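Local coordinates for protein NUDIX hydrolase (Jonesia denitrificans, PDB 4KTB) that is of unconfirmed function but belongs to the Nudix clan and may act as an asymmetric diadenosine tetraphosphate (Ap4A) hydrolase, at residues Arg91-Asp96 with Tyr138-Arg143; Gly53-Val58 with Ala185-Leu190. One frame throughout, in Å; residues are numbered along the deposited sequence.

From the N terminus the chain first reaches Gly53-Val58, the turn and start of strand 55-64. It then passes Arg91-Asp96 on helix 85-97 and Tyr138-Arg143 at the end of strand 133-141, and comes last to Ala185-Leu190 at the close of helix 176-186. Contact 1 therefore closes a loop nested within the longer loop closed by contact 2. Their centres lie about 16 Å apart and both reach one mixed sheet: contact 1 joins it to helix 85-97, contact 2 to the C-terminal end of helix 176-186. Ile139 links them directly, since its CD1 packs 4.0 Å from CB of Ala187.

Contact 1 of 2, residues Arg91-Asp96 with Tyr138-Arg143; sequences RHIEKD and YIVPVR
Ile93 meets Val140 and Val142 through methyl groups alone, one branch of the isoleucine for each valine. With chi1 at -67°, CG1 of Ile93 lies anti to the carbonyl carbon and CG2 anti to the backbone N, which spreads the two branches along the strand. A bend at chi2 (-79°) folds CD1 round instead of extending it, and this methyl stops 4.3 Å from CG1 of Val140. The other branch places CG2 of Ile93 at 4.4 Å from CG1 of Val142. The receiving methyls, CG1 of Val140 and CG1 of Val142, are 4.9 Å apart, as suits two residues separated by one position on the same side of an extended chain. Of the surface covered, Ile93 supplies 51 Å², Val140 25 Å² and Val142 21 Å², in keeping with one side chain serving two partners almost equally. All three residues are buried, yet they bury just 97 Å² between the segments. The backbones stay well separated, with CA of Ile93 8.9 Å from CA of Val140, and no hydrogen bond crosses the gap.

Val140 is hydrogen-bonded through its backbone to Val45 and Val47 of strand 39-49, and its side chain packs on Ala44 and Pro103. On the helix, His92 packs on Val42 of the same strand and hydrogen-bonds through NE2 to the carbonyl of Arg78.

The loop and helix after strand 75-78 resemble a degenerate Nudix box, with Ile93 probably at its hydrophobic position. The contact is thus consistent with the Nudix fold, in which the signature helix packs its apolar side onto the central mixed sheet.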
loop_
_atom_site.group_PDB
_atom_site.type_symbol
_atom_site.label_atom_id
_atom_site.label_comp_id
_atom_site.label_asym_id
_atom_site.label_seq_id
_atom_site.Cartn_x
_atom_site.Cartn_y
_atom_site.Cartn_z
ATOM N N ARG A 91 -14.649 16.745 -3.441
ATOM C CA ARG A 91 -15.199 17.651 -4.435
ATOM C C ARG A 91 -15.605 16.929 -5.708
ATOM O O ARG A 91 -16.622 17.238 -6.304
ATOM C CB ARG A 91 -14.175 18.737 -4.753
ATOM C CG ARG A 91 -14.652 19.749 -5.748
ATOM C CD ARG A 91 -13.706 20.933 -5.821
ATOM N NE ARG A 91 -12.364 20.529 -6.224
ATOM C CZ ARG A 91 -11.983 20.382 -7.484
ATOM N NH1 ARG A 91 -12.850 20.599 -8.464
ATOM N NH2 ARG A 91 -10.738 20.017 -7.755
ATOM N N HIS A 92 -14.815 15.952 -6.128
ATOM C CA HIS A 92 -15.072 15.314 -7.418
ATOM C C HIS A 92 -16.184 14.298 -7.291
ATOM O O HIS A 92 -16.936 14.063 -8.231
ATOM C CB HIS A 92 -13.789 14.708 -8.022
ATOM C CG HIS A 92 -12.874 15.730 -8.622
ATOM N ND1 HIS A 92 -13.174 16.401 -9.787
ATOM C CD2 HIS A 92 -11.680 16.222 -8.203
ATOM C CE1 HIS A 92 -12.204 17.256 -10.067
ATOM N NE2 HIS A 92 -11.286 17.168 -9.120
ATOM N N ILE A 93 -16.302 13.713 -6.105
ATOM C CA ILE A 93 -17.393 12.787 -5.838
ATOM C C ILE A 93 -18.741 13.509 -5.835
ATOM O O ILE A 93 -19.706 13.053 -6.452
ATOM C CB ILE A 93 -17.181 12.049 -4.505
ATOM C CG1 ILE A 93 -15.975 11.120 -4.599
ATOM C CG2 ILE A 93 -18.406 11.234 -4.128
ATOM C CD1 ILE A 93 -16.269 9.809 -5.317
ATOM N N GLU A 94 -18.807 14.637 -5.139
ATOM C CA GLU A 94 -20.022 15.435 -5.106
ATOM C C GLU A 94 -20.381 15.883 -6.520
ATOM O O GLU A 94 -21.525 15.773 -6.946
ATOM C CB GLU A 94 -19.793 16.649 -4.209
ATOM C CG GLU A 94 -21.040 17.265 -3.654
ATOM C CD GLU A 94 -21.595 18.348 -4.543
ATOM O OE1 GLU A 94 -20.844 18.849 -5.403
ATOM O OE2 GLU A 94 -22.782 18.709 -4.380
ATOM N N LYS A 95 -19.375 16.364 -7.245
ATOM C CA LYS A 95 -19.528 16.887 -8.602
ATOM C C LYS A 95 -20.113 15.896 -9.606
ATOM O O LYS A 95 -20.895 16.281 -10.471
ATOM C CB LYS A 95 -18.176 17.406 -9.113
ATOM C CG LYS A 95 -18.158 17.843 -10.564
ATOM C CD LYS A 95 -16.846 18.540 -10.895
ATOM C CE LYS A 95 -16.703 18.738 -12.388
ATOM N NZ LYS A 95 -16.913 17.444 -13.088
ATOM N N ASP A 96 -19.740 14.624 -9.501
ATOM C CA ASP A 96 -20.187 13.619 -10.475
ATOM C C ASP A 96 -21.408 12.809 -10.005
ATOM O O ASP A 96 -22.190 12.325 -10.822
ATOM C CB ASP A 96 -19.026 12.664 -10.837
ATOM C CG ASP A 96 -18.178 13.163 -12.006
ATOM O OD1 ASP A 96 -18.735 13.750 -12.954
ATOM O OD2 ASP A 96 -16.946 12.960 -11.986
ATOM N N TYR A 138 -7.856 6.166 -6.198
ATOM C CA TYR A 138 -8.391 5.526 -5.016
ATOM C C TYR A 138 -9.682 4.797 -5.326
ATOM O O TYR A 138 -10.436 5.186 -6.210
ATOM C CB TYR A 138 -8.638 6.555 -3.910
ATOM C CG TYR A 138 -7.436 7.388 -3.521
ATOM C CD1 TYR A 138 -7.093 8.507 -4.254
ATOM C CD2 TYR A 138 -6.664 7.069 -2.409
ATOM C CE1 TYR A 138 -6.016 9.286 -3.909
ATOM C CE2 TYR A 138 -5.569 7.851 -2.050
ATOM C CZ TYR A 138 -5.259 8.961 -2.817
ATOM O OH TYR A 138 -4.197 9.763 -2.515
ATOM N N ILE A 139 -9.923 3.720 -4.594
ATOM C CA ILE A 139 -11.231 3.095 -4.569
ATOM C C ILE A 139 -12.055 3.791 -3.493
ATOM O O ILE A 139 -11.656 3.832 -2.318
ATOM C CB ILE A 139 -11.121 1.626 -4.189
ATOM C CG1 ILE A 139 -10.467 0.831 -5.315
ATOM C CG2 ILE A 139 -12.482 1.037 -3.889
ATOM C CD1 ILE A 139 -10.088 -0.566 -4.896
ATOM N N VAL A 140 -13.210 4.324 -3.876
ATOM C CA VAL A 140 -14.041 5.051 -2.929
ATOM C C VAL A 140 -15.421 4.408 -2.762
ATOM O O VAL A 140 -16.245 4.425 -3.681
ATOM C CB VAL A 140 -14.194 6.528 -3.303
ATOM C CG1 VAL A 140 -14.928 7.262 -2.183
ATOM C CG2 VAL A 140 -12.833 7.178 -3.560
ATOM N N PRO A 141 -15.660 3.802 -1.589
ATOM C CA PRO A 141 -17.011 3.289 -1.407
ATOM C C PRO A 141 -17.909 4.489 -1.188
ATOM O O PRO A 141 -17.464 5.480 -0.593
ATOM C CB PRO A 141 -16.904 2.440 -0.129
ATOM C CG PRO A 141 -15.419 2.137 0.011
ATOM C CD PRO A 141 -14.760 3.392 -0.499
ATOM N N VAL A 142 -19.123 4.424 -1.719
ATOM C CA VAL A 142 -20.110 5.463 -1.471
ATOM C C VAL A 142 -21.211 4.843 -0.666
ATOM O O VAL A 142 -21.687 3.753 -0.990
ATOM C CB VAL A 142 -20.686 6.053 -2.761
ATOM C CG1 VAL A 142 -19.729 7.071 -3.327
ATOM C CG2 VAL A 142 -20.955 4.952 -3.764
ATOM N N ARG A 143 -21.601 5.540 0.394
ATOM C CA ARG A 143 -22.514 4.978 1.369
ATOM C C ARG A 143 -23.948 5.477 1.167
ATOM O O ARG A 143 -24.886 4.916 1.734
ATOM C CB ARG A 143 -22.026 5.288 2.794
ATOM C CG ARG A 143 -20.539 5.022 3.041
ATOM C CD ARG A 143 -20.231 3.543 3.197
ATOM N NE ARG A 143 -18.793 3.270 3.137
ATOM C CZ ARG A 143 -18.217 2.152 3.569
ATOM N NH1 ARG A 143 -16.902 1.997 3.470
ATOM N NH2 ARG A 143 -18.959 1.196 4.100
#

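Contact 2 of 2, residues Gly53-Val58 with Ala185-Leu190; sequences GDVIQV and AHAGRL. With EDO (1,2-ethanediol), chain P.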
loop_
_atom_site.group_PDB
_atom_site.type_symbol
_atom_site.label_atom_id
_atom_site.label_comp_id
_atom_site.label_asym_id
_atom_site.label_seq_id
_atom_site.Cartn_x
_atom_site.Cartn_y
_atom_site.Cartn_z
ATOM N N GLY A 53 -16.771 -5.103 3.865
ATOM C CA GLY A 53 -15.905 -4.269 3.046
ATOM C C GLY A 53 -15.741 -4.783 1.631
ATOM O O GLY A 53 -15.047 -4.180 0.824
ATOM N N ASP A 54 -16.401 -5.889 1.315
ATOM C CA ASP A 54 -16.181 -6.539 0.035
ATOM C C ASP A 54 -16.827 -5.764 -1.114
ATOM O O ASP A 54 -17.995 -5.399 -1.050
ATOM C CB ASP A 54 -16.730 -7.960 0.062
ATOM C CG ASP A 54 -16.182 -8.802 -1.054
ATOM O OD1 ASP A 54 -15.449 -8.248 -1.900
ATOM O OD2 ASP A 54 -16.479 -10.013 -1.093
ATOM N N VAL A 55 -16.068 -5.526 -2.170
ATOM C CA VAL A 55 -16.586 -4.797 -3.311
ATOM C C VAL A 55 -17.661 -5.628 -4.007
ATOM O O VAL A 55 -17.387 -6.728 -4.483
ATOM C CB VAL A 55 -15.479 -4.461 -4.310
ATOM C CG1 VAL A 55 -16.058 -3.686 -5.475
ATOM C CG2 VAL A 55 -14.385 -3.648 -3.649
ATOM N N ILE A 56 -18.879 -5.085 -4.048
ATOM C CA ILE A 56 -20.027 -5.766 -4.649
ATOM C C ILE A 56 -20.336 -5.227 -6.043
ATOM O O ILE A 56 -20.575 -6.003 -6.975
ATOM C CB ILE A 56 -21.285 -5.631 -3.785
ATOM C CG1 ILE A 56 -20.975 -5.955 -2.322
ATOM C CG2 ILE A 56 -22.386 -6.534 -4.324
ATOM C CD1 ILE A 56 -20.461 -7.381 -2.108
ATOM N N GLN A 57 -20.358 -3.898 -6.173
ATOM C CA GLN A 57 -20.463 -3.252 -7.484
ATOM C C GLN A 57 -19.526 -2.056 -7.656
ATOM O O GLN A 57 -19.043 -1.488 -6.681
ATOM C CB GLN A 57 -21.897 -2.807 -7.780
ATOM C CG GLN A 57 -22.863 -3.920 -8.106
ATOM C CD GLN A 57 -24.236 -3.375 -8.390
ATOM O OE1 GLN A 57 -24.741 -2.520 -7.656
ATOM N NE2 GLN A 57 -24.837 -3.838 -9.475
ATOM N N VAL A 58 -19.280 -1.690 -8.913
ATOM C CA VAL A 58 -18.521 -0.481 -9.253
ATOM C C VAL A 58 -19.441 0.468 -9.996
ATOM O O VAL A 58 -20.306 0.023 -10.758
ATOM C CB VAL A 58 -17.322 -0.797 -10.171
ATOM C CG1 VAL A 58 -16.559 0.472 -10.547
ATOM C CG2 VAL A 58 -16.392 -1.764 -9.501
ATOM N N ALA A 185 -8.207 -5.482 -9.104
ATOM C CA ALA A 185 -7.096 -6.301 -8.654
ATOM C C ALA A 185 -6.768 -5.923 -7.213
ATOM O O ALA A 185 -6.696 -6.779 -6.352
ATOM C CB ALA A 185 -5.896 -6.114 -9.542
ATOM N N HIS A 186 -6.586 -4.628 -6.958
ATOM C CA HIS A 186 -6.255 -4.155 -5.607
ATOM C C HIS A 186 -7.272 -4.652 -4.589
ATOM O O HIS A 186 -6.908 -5.067 -3.496
ATOM C CB HIS A 186 -6.192 -2.630 -5.551
ATOM C CG HIS A 186 -5.805 -2.090 -4.208
ATOM N ND1 HIS A 186 -4.562 -2.314 -3.643
ATOM C CD2 HIS A 186 -6.485 -1.332 -3.315
ATOM C CE1 HIS A 186 -4.498 -1.713 -2.470
ATOM N NE2 HIS A 186 -5.650 -1.113 -2.240
ATOM N N ALA A 187 -8.550 -4.614 -4.961
ATOM C CA ALA A 187 -9.638 -5.031 -4.070
ATOM C C ALA A 187 -9.757 -6.554 -3.951
ATOM O O ALA A 187 -10.536 -7.074 -3.157
ATOM C CB ALA A 187 -10.945 -4.434 -4.533
ATOM N N GLY A 188 -8.976 -7.267 -4.747
ATOM C CA GLY A 188 -9.056 -8.712 -4.775
ATOM C C GLY A 188 -10.338 -9.183 -5.430
ATOM O O GLY A 188 -10.932 -10.173 -5.013
ATOM N N ARG A 189 -10.768 -8.474 -6.464
ATOM C CA ARG A 189 -12.017 -8.807 -7.123
ATOM C C ARG A 189 -11.898 -8.687 -8.635
ATOM O O ARG A 189 -12.884 -8.438 -9.322
ATOM C CB ARG A 189 -13.147 -7.920 -6.585
ATOM C CG ARG A 189 -13.594 -8.232 -5.158
ATOM C CD ARG A 189 -14.674 -9.293 -5.146
ATOM N NE ARG A 189 -14.914 -9.832 -3.810
ATOM C CZ ARG A 189 -14.819 -11.123 -3.482
ATOM N NH1 ARG A 189 -14.487 -12.034 -4.391
ATOM N NH2 ARG A 189 -15.059 -11.505 -2.234
ATOM N N LEU A 190 -10.692 -8.854 -9.157
ATOM C CA LEU A 190 -10.531 -8.894 -10.607
ATOM C C LEU A 190 -11.057 -10.236 -11.120
ATOM O O LEU A 190 -10.668 -11.275 -10.612
ATOM C CB LEU A 190 -9.063 -8.730 -10.989
ATOM C CG LEU A 190 -8.739 -8.703 -12.481
ATOM C CD1 LEU A 190 -9.244 -7.413 -13.134
ATOM C CD2 LEU A 190 -7.241 -8.854 -12.656
HETATM C C1 EDO P . -28.044 -0.015 -9.823
HETATM O O1 EDO P . -28.640 0.123 -8.531
HETATM C C2 EDO P . -28.188 -1.451 -10.313
HETATM O O2 EDO P . -27.605 -2.352 -9.366
HETATM O O HOH W 1 -12.401 -9.260 -1.873
HETATM O O HOH W 2 -12.683 -6.275 -2.110
#
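Asp54 swings CG away from its backbone N (chi1 -163°), while Arg189 bends at chi2 (-88°), and together these torsions bring carboxylate and guanidinium side by side. The two groups are nearly coplanar. Arg189 NE donates to OD1 of Asp54 over 2.5 Å, almost straight at 175° and onto the syn lone pair. Arg189 NH2 makes the second, more bent bond of this two-point salt bridge, to Asp54 OD2; its modelled length of 2.4 Å is very short and therefore doubtful in detail.

Beside the ion pair lies an apolar touch: CG2 of Val55, set anti to its carbonyl carbon, packs 3.6 Å from CB of Ala187. Gly188, the first residue to leave helical phi/psi and positive in phi, forms a Schellman motif, its N bonding back to Ala185 O (2.8 Å). A water between the segments lies 3.2 Å from Asp54 OD1 and 3.1 Å from Ala187 O, within hydrogen-bonding geometry of both.

Farther along the strand, Ile56 and Gln57 face Arg48 in a classic beta bulge. Gln57 NE2 donates to O2 of an ethanediol, probably from the crystallisation liquor, over 3.1 Å, while its OE1 accepts from Arg48 NH1. A leucine here removes both amide atoms, and is likely to leave Arg48 NH1 without its mate and its guanidinium freer to turn.

Arg84 of a second subunit adds a weak, long ion pair to Asp54 OD2. The strand's entry turn and the end of the helix are joined by a salt bridge, an apolar contact and a water between them. Two positive groups around one buried carboxylate would be expected to stabilise its charged form.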